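PDB 5THE: uncharacterized protein from Vanderwaltozyma polyspora, which forms the C-terminal lobe of a budding-yeast Argonaute, holds an RNA strand and probably contributes to the selective, guide-directed cleavage of RNA targets. Local coordinates for residues D104-D109 / Q229-V234; H67-T72 / K111-D116; I187-R192 / N215-W220. One frame throughout, in Å; residues are numbered along the deposited sequence.

Contact 1: residues D104-D109 / Q229-V234. With nucleotides of chain B.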
loop_
_atom_site.group_PDB
_atom_site.type_symbol
_atom_site.label_atom_id
_atom_site.label_comp_id
_atom_site.label_asym_id
_atom_site.label_seq_id
_atom_site.Cartn_x
_atom_site.Cartn_y
_atom_site.Cartn_z
ATOM N N ASP A 104 -9.519 -26.678 -3.851
ATOM C CA ASP A 104 -8.546 -27.517 -4.536
ATOM C C ASP A 104 -8.026 -26.842 -5.794
ATOM O O ASP A 104 -6.823 -26.895 -6.090
ATOM C CB ASP A 104 -9.167 -28.868 -4.880
ATOM C CG ASP A 104 -8.144 -29.844 -5.414
ATOM O OD1 ASP A 104 -7.412 -30.423 -4.588
ATOM O OD2 ASP A 104 -8.060 -30.021 -6.646
ATOM N N LYS A 105 -8.918 -26.223 -6.560
ATOM C CA LYS A 105 -8.478 -25.485 -7.734
ATOM C C LYS A 105 -7.585 -24.314 -7.332
ATOM O O LYS A 105 -6.578 -24.034 -7.993
ATOM C CB LYS A 105 -9.697 -25.016 -8.526
ATOM C CG LYS A 105 -9.405 -24.031 -9.644
ATOM C CD LYS A 105 -9.116 -24.724 -10.951
ATOM C CE LYS A 105 -9.309 -23.764 -12.119
ATOM N NZ LYS A 105 -8.757 -22.408 -11.843
ATOM N N PHE A 106 -7.933 -23.627 -6.241
ATOM C CA PHE A 106 -7.091 -22.546 -5.739
ATOM C C PHE A 106 -5.673 -23.033 -5.450
ATOM O O PHE A 106 -4.695 -22.458 -5.945
ATOM C CB PHE A 106 -7.707 -21.932 -4.477
ATOM C CG PHE A 106 -6.878 -20.825 -3.894
ATOM C CD1 PHE A 106 -6.947 -19.547 -4.418
ATOM C CD2 PHE A 106 -6.014 -21.068 -2.838
ATOM C CE1 PHE A 106 -6.172 -18.512 -3.886
ATOM C CE2 PHE A 106 -5.233 -20.050 -2.303
ATOM C CZ PHE A 106 -5.316 -18.768 -2.824
ATOM N N ALA A 107 -5.542 -24.095 -4.642
ATOM C CA ALA A 107 -4.217 -24.573 -4.265
ATOM C C ALA A 107 -3.378 -24.907 -5.499
ATOM O O ALA A 107 -2.208 -24.518 -5.594
ATOM C CB ALA A 107 -4.329 -25.783 -3.340
ATOM N N SER A 108 -3.964 -25.604 -6.472
ATOM C CA SER A 108 -3.158 -25.996 -7.627
ATOM C C SER A 108 -2.885 -24.804 -8.536
ATOM O O SER A 108 -1.794 -24.695 -9.106
ATOM C CB SER A 108 -3.830 -27.134 -8.394
ATOM O OG SER A 108 -5.088 -26.736 -8.889
ATOM N N ASP A 109 -3.852 -23.890 -8.673
ATOM C CA ASP A 109 -3.611 -22.655 -9.419
ATOM C C ASP A 109 -2.392 -21.907 -8.881
ATOM O O ASP A 109 -1.503 -21.510 -9.642
ATOM C CB ASP A 109 -4.838 -21.744 -9.359
ATOM C CG ASP A 109 -5.881 -22.077 -10.416
ATOM O OD1 ASP A 109 -5.608 -22.927 -11.286
ATOM O OD2 ASP A 109 -6.976 -21.463 -10.386
ATOM N N GLN A 229 -7.156 -16.150 -12.764
ATOM C CA GLN A 229 -6.765 -14.763 -12.550
ATOM C C GLN A 229 -7.185 -14.283 -11.160
ATOM O O GLN A 229 -6.404 -13.631 -10.453
ATOM C CB GLN A 229 -7.376 -13.884 -13.645
ATOM C CG GLN A 229 -7.194 -12.382 -13.454
ATOM C CD GLN A 229 -5.811 -11.880 -13.853
ATOM O OE1 GLN A 229 -4.789 -12.394 -13.392
ATOM N NE2 GLN A 229 -5.777 -10.869 -14.714
ATOM N N TYR A 230 -8.421 -14.590 -10.756
ATOM C CA TYR A 230 -8.871 -14.237 -9.412
ATOM C C TYR A 230 -7.993 -14.897 -8.358
ATOM O O TYR A 230 -7.558 -14.256 -7.391
ATOM C CB TYR A 230 -10.334 -14.659 -9.250
ATOM C CG TYR A 230 -10.938 -14.409 -7.893
ATOM C CD1 TYR A 230 -10.782 -15.324 -6.848
ATOM C CD2 TYR A 230 -11.690 -13.278 -7.659
ATOM C CE1 TYR A 230 -11.357 -15.102 -5.615
ATOM C CE2 TYR A 230 -12.250 -13.050 -6.433
ATOM C CZ TYR A 230 -12.082 -13.956 -5.416
ATOM O OH TYR A 230 -12.677 -13.709 -4.203
ATOM N N ASN A 231 -7.716 -16.192 -8.536
ATOM C CA ASN A 231 -6.899 -16.909 -7.568
ATOM C C ASN A 231 -5.493 -16.346 -7.510
ATOM O O ASN A 231 -4.917 -16.224 -6.426
ATOM C CB ASN A 231 -6.883 -18.398 -7.904
ATOM C CG ASN A 231 -8.229 -19.042 -7.657
ATOM O OD1 ASN A 231 -9.094 -18.454 -6.991
ATOM N ND2 ASN A 231 -8.420 -20.239 -8.179
ATOM N N SER A 232 -4.921 -16.000 -8.669
ATOM C CA SER A 232 -3.585 -15.416 -8.690
ATOM C C SER A 232 -3.553 -14.092 -7.935
ATOM O O SER A 232 -2.596 -13.805 -7.204
ATOM C CB SER A 232 -3.121 -15.208 -10.132
ATOM O OG SER A 232 -3.201 -16.410 -10.873
ATOM N N ASN A 233 -4.580 -13.260 -8.111
ATOM C CA ASN A 233 -4.615 -11.986 -7.400
ATOM C C ASN A 233 -4.764 -12.196 -5.900
ATOM O O ASN A 233 -4.092 -11.527 -5.110
ATOM C CB ASN A 233 -5.748 -11.115 -7.944
ATOM C CG ASN A 233 -5.459 -10.613 -9.355
ATOM O OD1 ASN A 233 -4.320 -10.625 -9.800
ATOM N ND2 ASN A 233 -6.491 -10.179 -10.056
ATOM N N VAL A 234 -5.648 -13.118 -5.498
ATOM C CA VAL A 234 -5.865 -13.389 -4.079
ATOM C C VAL A 234 -4.553 -13.762 -3.406
ATOM O O VAL A 234 -4.217 -13.251 -2.332
ATOM C CB VAL A 234 -6.924 -14.494 -3.898
ATOM C CG1 VAL A 234 -6.862 -15.068 -2.477
ATOM C CG2 VAL A 234 -8.336 -13.945 -4.199
ATOM P P A B 2 -13.424 -10.089 -3.086
ATOM O OP1 A B 2 -14.258 -8.962 -3.574
ATOM O OP2 A B 2 -13.783 -11.508 -3.400
ATOM O "O5'" A B 2 -11.926 -9.828 -3.553
ATOM C "C5'" A B 2 -10.833 -10.529 -2.953
ATOM C "C4'" A B 2 -9.617 -10.481 -3.832
ATOM O "O4'" A B 2 -9.860 -11.261 -5.022
ATOM C "C3'" A B 2 -9.248 -9.113 -4.376
ATOM O "O3'" A B 2 -8.544 -8.341 -3.447
ATOM C "C2'" A B 2 -8.445 -9.460 -5.620
ATOM O "O2'" A B 2 -7.156 -9.934 -5.255
ATOM C "C1'" A B 2 -9.242 -10.647 -6.140
ATOM N N9 A B 2 -10.329 -10.259 -7.060
ATOM C C8 A B 2 -11.605 -9.885 -6.715
ATOM N N7 A B 2 -12.384 -9.643 -7.731
ATOM C C5 A B 2 -11.565 -9.907 -8.824
ATOM C C6 A B 2 -11.811 -9.836 -10.192
ATOM N N6 A B 2 -13.005 -9.469 -10.660
ATOM N N1 A B 2 -10.789 -10.146 -11.034
ATOM C C2 A B 2 -9.610 -10.507 -10.499
ATOM N N3 A B 2 -9.253 -10.610 -9.209
ATOM C C4 A B 2 -10.292 -10.285 -8.431
ATOM P P A B 3 -8.714 -6.753 -3.453
ATOM O OP1 A B 3 -7.912 -6.334 -2.263
ATOM O OP2 A B 3 -10.157 -6.385 -3.562
ATOM O "O5'" A B 3 -7.981 -6.299 -4.797
ATOM C "C5'" A B 3 -6.591 -6.535 -4.960
ATOM C "C4'" A B 3 -6.158 -6.307 -6.381
ATOM O "O4'" A B 3 -6.732 -7.304 -7.265
ATOM C "C3'" A B 3 -6.584 -4.988 -6.995
ATOM O "O3'" A B 3 -5.750 -3.936 -6.582
ATOM C "C2'" A B 3 -6.486 -5.283 -8.483
ATOM O "O2'" A B 3 -5.128 -5.247 -8.907
ATOM C "C1'" A B 3 -6.987 -6.729 -8.527
ATOM N N9 A B 3 -8.434 -6.724 -8.735
ATOM C C8 A B 3 -9.415 -6.503 -7.792
ATOM N N7 A B 3 -10.621 -6.503 -8.306
ATOM C C5 A B 3 -10.406 -6.733 -9.653
ATOM C C6 A B 3 -11.302 -6.834 -10.710
ATOM N N6 A B 3 -12.630 -6.724 -10.526
ATOM N N1 A B 3 -10.770 -7.060 -11.930
ATOM C C2 A B 3 -9.430 -7.161 -12.052
ATOM N N3 A B 3 -8.471 -7.071 -11.124
ATOM C C4 A B 3 -9.056 -6.853 -9.938
#

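Contact 2: residues H67-T72 / K111-D116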
loop_
_atom_site.group_PDB
_atom_site.type_symbol
_atom_site.label_atom_id
_atom_site.label_comp_id
_atom_site.label_asym_id
_atom_site.label_seq_id
_atom_site.Cartn_x
_atom_site.Cartn_y
_atom_site.Cartn_z
ATOM N N HIS A 67 5.168 -16.524 -14.865
ATOM C CA HIS A 67 6.109 -15.960 -13.914
ATOM C C HIS A 67 5.874 -16.551 -12.537
ATOM O O HIS A 67 4.825 -17.134 -12.254
ATOM C CB HIS A 67 5.969 -14.435 -13.841
ATOM C CG HIS A 67 6.202 -13.746 -15.144
ATOM N ND1 HIS A 67 7.365 -13.899 -15.866
ATOM C CD2 HIS A 67 5.421 -12.897 -15.857
ATOM C CE1 HIS A 67 7.292 -13.173 -16.968
ATOM N NE2 HIS A 67 6.124 -12.555 -16.986
ATOM N N GLN A 68 6.855 -16.369 -11.668
ATOM C CA GLN A 68 6.725 -16.783 -10.283
ATOM C C GLN A 68 7.088 -15.633 -9.358
ATOM O O GLN A 68 7.895 -14.761 -9.700
ATOM C CB GLN A 68 7.594 -18.007 -9.990
ATOM C CG GLN A 68 7.096 -19.248 -10.713
ATOM C CD GLN A 68 7.934 -20.469 -10.413
ATOM O OE1 GLN A 68 9.092 -20.360 -10.018
ATOM N NE2 GLN A 68 7.354 -21.646 -10.607
ATOM N N PHE A 69 6.454 -15.637 -8.189
ATOM C CA PHE A 69 6.809 -14.709 -7.131
ATOM C C PHE A 69 8.259 -14.895 -6.724
ATOM O O PHE A 69 8.758 -16.020 -6.652
ATOM C CB PHE A 69 5.914 -14.922 -5.911
ATOM C CG PHE A 69 4.455 -14.680 -6.177
ATOM C CD1 PHE A 69 4.053 -13.768 -7.150
ATOM C CD2 PHE A 69 3.493 -15.364 -5.465
ATOM C CE1 PHE A 69 2.701 -13.538 -7.405
ATOM C CE2 PHE A 69 2.122 -15.132 -5.709
ATOM C CZ PHE A 69 1.738 -14.213 -6.678
ATOM N N ILE A 70 8.908 -13.779 -6.391
ATOM C CA ILE A 70 10.331 -13.800 -6.041
ATOM C C ILE A 70 10.577 -14.656 -4.804
ATOM O O ILE A 70 11.547 -15.415 -4.742
ATOM C CB ILE A 70 10.837 -12.358 -5.824
ATOM C CG1 ILE A 70 10.918 -11.610 -7.150
ATOM C CG2 ILE A 70 12.181 -12.348 -5.085
ATOM C CD1 ILE A 70 11.006 -10.091 -6.986
ATOM N N SER A 71 9.723 -14.532 -3.790
ATOM C CA SER A 71 9.970 -15.184 -2.507
ATOM C C SER A 71 8.647 -15.673 -1.946
ATOM O O SER A 71 7.735 -14.874 -1.713
ATOM C CB SER A 71 10.650 -14.231 -1.514
ATOM O OG SER A 71 10.771 -14.832 -0.230
ATOM N N THR A 72 8.561 -16.975 -1.705
ATOM C CA THR A 72 7.378 -17.641 -1.182
ATOM C C THR A 72 7.776 -18.462 0.034
ATOM O O THR A 72 8.967 -18.635 0.310
ATOM C CB THR A 72 6.766 -18.529 -2.272
ATOM O OG1 THR A 72 7.766 -19.423 -2.773
ATOM C CG2 THR A 72 6.234 -17.672 -3.412
ATOM N N LYS A 111 -0.003 -22.846 -6.783
ATOM C CA LYS A 111 1.256 -23.580 -6.787
ATOM C C LYS A 111 2.147 -23.124 -7.931
ATOM O O LYS A 111 3.363 -22.990 -7.762
ATOM C CB LYS A 111 0.993 -25.085 -6.874
ATOM C CG LYS A 111 2.196 -25.924 -6.439
ATOM C CD LYS A 111 1.965 -27.426 -6.593
ATOM C CE LYS A 111 3.108 -28.210 -5.950
ATOM N NZ LYS A 111 3.373 -27.746 -4.548
ATOM N N GLN A 112 1.544 -22.838 -9.091
ATOM C CA GLN A 112 2.282 -22.401 -10.277
ATOM C C GLN A 112 3.057 -21.112 -10.036
ATOM O O GLN A 112 4.028 -20.826 -10.749
ATOM C CB GLN A 112 1.314 -22.199 -11.447
ATOM C CG GLN A 112 0.468 -23.418 -11.819
ATOM C CD GLN A 112 1.277 -24.539 -12.464
ATOM O OE1 GLN A 112 2.145 -25.143 -11.829
ATOM N NE2 GLN A 112 0.994 -24.819 -13.735
ATOM N N LEU A 113 2.622 -20.301 -9.076
ATOM C CA LEU A 113 3.316 -19.063 -8.753
ATOM C C LEU A 113 4.358 -19.247 -7.658
ATOM O O LEU A 113 5.106 -18.306 -7.371
ATOM C CB LEU A 113 2.294 -17.991 -8.335
ATOM C CG LEU A 113 1.227 -17.740 -9.408
ATOM C CD1 LEU A 113 0.028 -16.995 -8.853
ATOM C CD2 LEU A 113 1.837 -16.977 -10.573
ATOM N N GLY A 114 4.408 -20.424 -7.038
ATOM C CA GLY A 114 5.380 -20.737 -6.009
ATOM C C GLY A 114 4.815 -20.853 -4.610
ATOM O O GLY A 114 5.587 -21.075 -3.667
ATOM N N VAL A 115 3.506 -20.708 -4.431
ATOM C CA VAL A 115 2.884 -20.785 -3.118
ATOM C C VAL A 115 2.253 -22.160 -2.978
ATOM O O VAL A 115 1.355 -22.526 -3.749
ATOM C CB VAL A 115 1.833 -19.683 -2.929
ATOM C CG1 VAL A 115 1.298 -19.727 -1.516
ATOM C CG2 VAL A 115 2.436 -18.329 -3.275
ATOM N N ASP A 116 2.710 -22.907 -1.990
ATOM C CA ASP A 116 2.297 -24.287 -1.774
ATOM C C ASP A 116 1.395 -24.317 -0.542
ATOM O O ASP A 116 1.870 -24.141 0.588
ATOM C CB ASP A 116 3.530 -25.182 -1.617
ATOM C CG ASP A 116 3.184 -26.648 -1.435
ATOM O OD1 ASP A 116 2.082 -27.072 -1.852
ATOM O OD2 ASP A 116 4.038 -27.379 -0.878
#

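Contact 3: residues I187-R192 / N215-W220. With nucleotides of chain B.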
loop_
_atom_site.group_PDB
_atom_site.type_symbol
_atom_site.label_atom_id
_atom_site.label_comp_id
_atom_site.label_asym_id
_atom_site.label_seq_id
_atom_site.Cartn_x
_atom_site.Cartn_y
_atom_site.Cartn_z
ATOM N N ILE A 187 -5.830 -18.490 7.337
ATOM C CA ILE A 187 -7.283 -18.559 7.329
ATOM C C ILE A 187 -7.822 -17.898 6.070
ATOM O O ILE A 187 -7.451 -16.768 5.746
ATOM C CB ILE A 187 -7.881 -17.890 8.571
ATOM C CG1 ILE A 187 -7.549 -18.689 9.822
ATOM C CG2 ILE A 187 -9.397 -17.767 8.404
ATOM C CD1 ILE A 187 -7.743 -17.878 11.058
ATOM N N LEU A 188 -8.731 -18.582 5.386
ATOM C CA LEU A 188 -9.480 -17.997 4.275
ATOM C C LEU A 188 -10.935 -17.856 4.704
ATOM O O LEU A 188 -11.662 -18.847 4.809
ATOM C CB LEU A 188 -9.349 -18.848 3.014
ATOM C CG LEU A 188 -10.166 -18.364 1.818
ATOM C CD1 LEU A 188 -9.774 -16.928 1.430
ATOM C CD2 LEU A 188 -10.006 -19.332 0.642
ATOM N N TYR A 189 -11.355 -16.633 4.991
ATOM C CA TYR A 189 -12.760 -16.384 5.267
ATOM C C TYR A 189 -13.507 -16.307 3.938
ATOM O O TYR A 189 -13.164 -15.492 3.072
ATOM C CB TYR A 189 -12.929 -15.094 6.061
ATOM C CG TYR A 189 -12.454 -15.174 7.489
ATOM C CD1 TYR A 189 -13.022 -16.084 8.379
ATOM C CD2 TYR A 189 -11.476 -14.301 7.971
ATOM C CE1 TYR A 189 -12.605 -16.148 9.691
ATOM C CE2 TYR A 189 -11.049 -14.365 9.292
ATOM C CZ TYR A 189 -11.619 -15.291 10.147
ATOM O OH TYR A 189 -11.208 -15.368 11.463
ATOM N N VAL A 190 -14.510 -17.164 3.769
ATOM C CA VAL A 190 -15.333 -17.191 2.563
ATOM C C VAL A 190 -16.684 -16.598 2.936
ATOM O O VAL A 190 -17.461 -17.219 3.674
ATOM C CB VAL A 190 -15.478 -18.611 2.005
ATOM C CG1 VAL A 190 -16.353 -18.623 0.758
ATOM C CG2 VAL A 190 -14.087 -19.193 1.685
ATOM N N LEU A 191 -16.966 -15.397 2.440
ATOM C CA LEU A 191 -18.162 -14.661 2.858
ATOM C C LEU A 191 -19.342 -15.030 1.976
ATOM O O LEU A 191 -19.262 -14.916 0.750
ATOM C CB LEU A 191 -17.931 -13.151 2.795
ATOM C CG LEU A 191 -16.618 -12.682 3.409
ATOM C CD1 LEU A 191 -16.463 -11.192 3.215
ATOM C CD2 LEU A 191 -16.550 -13.049 4.884
ATOM N N ARG A 192 -20.447 -15.447 2.598
ATOM C CA ARG A 192 -21.633 -15.768 1.808
ATOM C C ARG A 192 -22.148 -14.546 1.049
ATOM O O ARG A 192 -22.575 -14.659 -0.106
ATOM C CB ARG A 192 -22.729 -16.339 2.708
ATOM C CG ARG A 192 -24.073 -16.520 2.000
ATOM C CD ARG A 192 -24.509 -17.968 2.027
ATOM N NE ARG A 192 -25.783 -18.197 1.355
ATOM C CZ ARG A 192 -26.935 -18.409 1.980
ATOM N NH1 ARG A 192 -26.997 -18.418 3.305
ATOM N NH2 ARG A 192 -28.034 -18.614 1.276
ATOM N N ASN A 215 -4.940 -13.947 7.712
ATOM C CA ASN A 215 -6.219 -14.294 7.119
ATOM C C ASN A 215 -6.473 -13.405 5.914
ATOM O O ASN A 215 -6.029 -12.257 5.870
ATOM C CB ASN A 215 -7.374 -14.138 8.129
ATOM C CG ASN A 215 -7.652 -12.679 8.479
ATOM O OD1 ASN A 215 -8.624 -12.085 7.998
ATOM N ND2 ASN A 215 -6.782 -12.086 9.301
ATOM N N SER A 216 -7.228 -13.939 4.961
ATOM C CA SER A 216 -7.792 -13.165 3.870
ATOM C C SER A 216 -9.275 -13.491 3.756
ATOM O O SER A 216 -9.716 -14.598 4.084
ATOM C CB SER A 216 -7.098 -13.464 2.519
ATOM O OG SER A 216 -5.700 -13.242 2.592
ATOM N N CYS A 217 -10.034 -12.520 3.283
ATOM C CA CYS A 217 -11.433 -12.723 2.963
ATOM C C CYS A 217 -11.632 -12.840 1.464
ATOM O O CYS A 217 -10.913 -12.250 0.658
ATOM C CB CYS A 217 -12.296 -11.575 3.479
ATOM S SG CYS A 217 -12.274 -11.485 5.242
ATOM N N VAL A 218 -12.689 -13.541 1.111
ATOM C CA VAL A 218 -13.031 -13.765 -0.278
ATOM C C VAL A 218 -14.556 -13.801 -0.332
ATOM O O VAL A 218 -15.187 -14.392 0.549
ATOM C CB VAL A 218 -12.317 -15.067 -0.709
ATOM C CG1 VAL A 218 -13.204 -16.289 -0.705
ATOM C CG2 VAL A 218 -11.458 -14.881 -1.913
ATOM N N VAL A 219 -15.160 -13.072 -1.277
ATOM C CA VAL A 219 -16.608 -13.148 -1.464
ATOM C C VAL A 219 -16.909 -14.415 -2.251
ATOM O O VAL A 219 -16.332 -14.647 -3.324
ATOM C CB VAL A 219 -17.155 -11.891 -2.174
ATOM C CG1 VAL A 219 -18.665 -12.011 -2.440
ATOM C CG2 VAL A 219 -16.887 -10.656 -1.339
ATOM N N TRP A 220 -17.797 -15.242 -1.700
ATOM C CA TRP A 220 -18.066 -16.566 -2.251
ATOM C C TRP A 220 -18.533 -16.508 -3.701
ATOM O O TRP A 220 -18.111 -17.328 -4.524
ATOM C CB TRP A 220 -19.113 -17.271 -1.384
ATOM C CG TRP A 220 -19.552 -18.631 -1.872
ATOM C CD1 TRP A 220 -20.839 -19.072 -1.987
ATOM C CD2 TRP A 220 -18.717 -19.718 -2.317
ATOM N NE1 TRP A 220 -20.862 -20.361 -2.453
ATOM C CE2 TRP A 220 -19.575 -20.785 -2.664
ATOM C CE3 TRP A 220 -17.336 -19.899 -2.444
ATOM C CZ2 TRP A 220 -19.098 -22.014 -3.134
ATOM C CZ3 TRP A 220 -16.862 -21.124 -2.926
ATOM C CH2 TRP A 220 -17.745 -22.165 -3.256
ATOM O OP3 U B 1 -8.728 -7.707 3.091
ATOM P P U B 1 -8.969 -9.052 2.533
ATOM O OP1 U B 1 -8.853 -10.064 3.612
ATOM O OP2 U B 1 -8.138 -9.238 1.332
ATOM O "O5'" U B 1 -10.481 -9.113 2.086
ATOM C "C5'" U B 1 -10.907 -8.590 0.836
ATOM C "C4'" U B 1 -12.234 -9.188 0.480
ATOM O "O4'" U B 1 -13.228 -8.785 1.470
ATOM C "C3'" U B 1 -12.789 -8.801 -0.883
ATOM O "O3'" U B 1 -13.372 -9.957 -1.486
ATOM C "C2'" U B 1 -13.867 -7.767 -0.548
ATOM O "O2'" U B 1 -14.916 -7.683 -1.488
ATOM C "C1'" U B 1 -14.366 -8.254 0.814
ATOM N N1 U B 1 -14.928 -7.173 1.650
ATOM C C2 U B 1 -16.220 -7.306 2.094
ATOM O O2 U B 1 -16.880 -8.290 1.839
ATOM N N3 U B 1 -16.707 -6.265 2.852
ATOM C C4 U B 1 -16.019 -5.118 3.204
ATOM O O4 U B 1 -16.575 -4.265 3.903
ATOM C C5 U B 1 -14.684 -5.041 2.694
ATOM C C6 U B 1 -14.202 -6.043 1.947
ATOM P P A B 2 -13.424 -10.089 -3.086
ATOM O OP1 A B 2 -14.258 -8.962 -3.574
ATOM O OP2 A B 2 -13.783 -11.508 -3.400
ATOM O "O5'" A B 2 -11.926 -9.828 -3.553
ATOM C "C5'" A B 2 -10.833 -10.529 -2.953
ATOM C "C4'" A B 2 -9.617 -10.481 -3.832
ATOM O "O4'" A B 2 -9.860 -11.261 -5.022
ATOM C "C3'" A B 2 -9.248 -9.113 -4.376
ATOM O "O3'" A B 2 -8.544 -8.341 -3.447
ATOM C "C2'" A B 2 -8.445 -9.460 -5.620
ATOM O "O2'" A B 2 -7.156 -9.934 -5.255
ATOM C "C1'" A B 2 -9.242 -10.647 -6.140
ATOM N N9 A B 2 -10.329 -10.259 -7.060
ATOM C C8 A B 2 -11.605 -9.885 -6.715
ATOM N N7 A B 2 -12.384 -9.643 -7.731
ATOM C C5 A B 2 -11.565 -9.907 -8.824
ATOM C C6 A B 2 -11.811 -9.836 -10.192
ATOM N N6 A B 2 -13.005 -9.469 -10.660
ATOM N N1 A B 2 -10.789 -10.146 -11.034
ATOM C C2 A B 2 -9.610 -10.507 -10.499
ATOM N N3 A B 2 -9.253 -10.610 -9.209
ATOM C C4 A B 2 -10.292 -10.285 -8.431
#

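Contact 1: residues D104-D109 / Q229-V234
Helix segments 104-109 and 229-234 cross at -68° with their axes 9.5 Å apart at closest approach, and CA of Phe-106 lies 5.9 Å from CA of Asn-231 where the backbones come nearest. Asn-231 and Phe-106 carry most of the contact. With its CG beside the backbone N and anti to the carbonyl carbon (chi1 -69°), the amide of Asn-231 is carried across to helix 104-109, where ND2 donates to OD2 of Asp-109 at 2.9 Å. The bond uses the anti side of the carboxylate, and the two planar groups are twisted 49° from each other. OD2 of Asp-109 also forms a salt bridge with NZ of Lys-105, one turn earlier, although that pair is modelled so short that its exact length is doubtful. The lysine chain bends back to get there, and its NZ has a second partner in the carbonyl O of Asn-226. One oxygen of the aspartate thus joins the charge of its own helix to the amide of the other.

The Phe-106 ring packs beside this polar pair. Its edge presents CD1 to CG of Asn-231 at 3.5 Å, with the ring and amide planes nearly perpendicular, while its CE1 makes an apolar contact with CG1 of Val-234 at 3.8 Å. Val-234 works in two directions, because its other methyl, CG2, is 3.2 Å from O4' of nucleotide A2 of chain B. Tyr-230 lays a ring face over the same sugar oxygen, and ND2 of Asn-233 approaches N3 of the A2 base at 2.9 Å.

Helix 228-241 therefore separates helix 95-111 from the RNA: Phe-106 continues onto Phe-223, Val-235 and Met-238, whereas Val-234 rests against Val-218 of strand 215-219.

Contact 2: residues H67-T72 / K111-D116
A Schellman motif closes helix 95-111 at Gly-114, and segment 67-72 runs across it, bringing Phe-69 onto Leu-113. A type I turn from Lys-111 to Gly-114 belongs to the same helix end. Gly-114 has a phi of 110°, at which a beta carbon would be jammed against the preceding carbonyl oxygen and would sit tightly against CG2 of Thr-72.

The apolar part centres on Phe-69. CB of Leu-113 stands over one face of the ring, 4.1 Å from its centroid, in a CH-pi contact, and CG2 of Val-115 meets the ring edge at CD2, 3.8 Å away. Val-235 and Met-236 of helix 228-241 also touch this side chain. With an alanine here, the CB of Leu-113 would lose its ring partner, and a gap would probably open between Leu-113, Val-115 and helix 228-241.

Hydrogen bonds all run from segment 67-72 to carbonyls of the helix end. Phe-69 N donates to Leu-113 O at 3.1 Å, while the extended Gln-68 makes a weak bond from NE2 to Gln-112 O. Thr-72 OG1, placed between its own N and carbonyl carbon (chi1 54°), donates to Gly-114 O at 2.9 Å from above the carbonyl plane.

Contact 3: residues I187-R192 / N215-W220
Strands 187-191 and 215-219 are the two parallel strands of a beta-alpha-beta unit, joined through helix 197-210. Ile-187 pairs with Asn-215 and Leu-191 with Val-219, and the segments are twisted by -23°. Ser-216 N donates to Ile-187 O and Val-218 N to Tyr-189 O; Tyr-189 N and Leu-191 N answer to Ser-216 O and Val-218 O. The series ends with Trp-220 N bound to Leu-191 O at 2.9 Å, just where Val-219 takes the N-cap position before helix 220-223.

On the face of Val-190 and Val-218, their CG2 and CG1 methyls lie side by side, 3.9 Å apart, and CD1 of Leu-188 touches CB of Val-218. Val-190 CG1 reaches the indole of Trp-220 at CE3 (3.6 Å). On the other face, Asn-215 CG lies between its backbone N and carbonyl carbon (chi1 69°), which turns OD1 to the Tyr-189 ring edge, in plane, 3.6 Å from CE2. That oxygen is hydrogen-bonded to Lys-204, and the tyrosine hydroxyl to Thr-207, both on helix 197-210.

Alternate amides of strand 215-219 turn to the RNA: Cys-217 N grips OP1 of U1 of chain B at 2.7 Å, and Val-219 N binds OP2 of A2 of chain B at 3.0 Å. A parallel sheet meeting the 5' phosphate of U1 and the next phosphate is consistent with the Rossmann-like Argonaute MID domain, which holds the guide 5' end.

Overall arrangement
Contact 3 lies in the parallel sheet and contact 1 on the helices against it; both are buried and both touch the RNA. Contact 2, partly exposed, comes no nearer than about 10 Å to the nucleic acid. Regular backbone bonds dominate in contact 3, a buried charged and amide group in contact 1, and donors meeting the carbonyls of a helix end in contact 2. Helix 228-241 touches all three: it supplies residues 229-234, receives Phe-69, and lies against strand 215-219. Contacts 1 and 2 also share the course of helix 95-111 and meet where Ser-232 CB lies 3.8 Å from Leu-113 CD1, whereas contacts 2 and 3 do not touch.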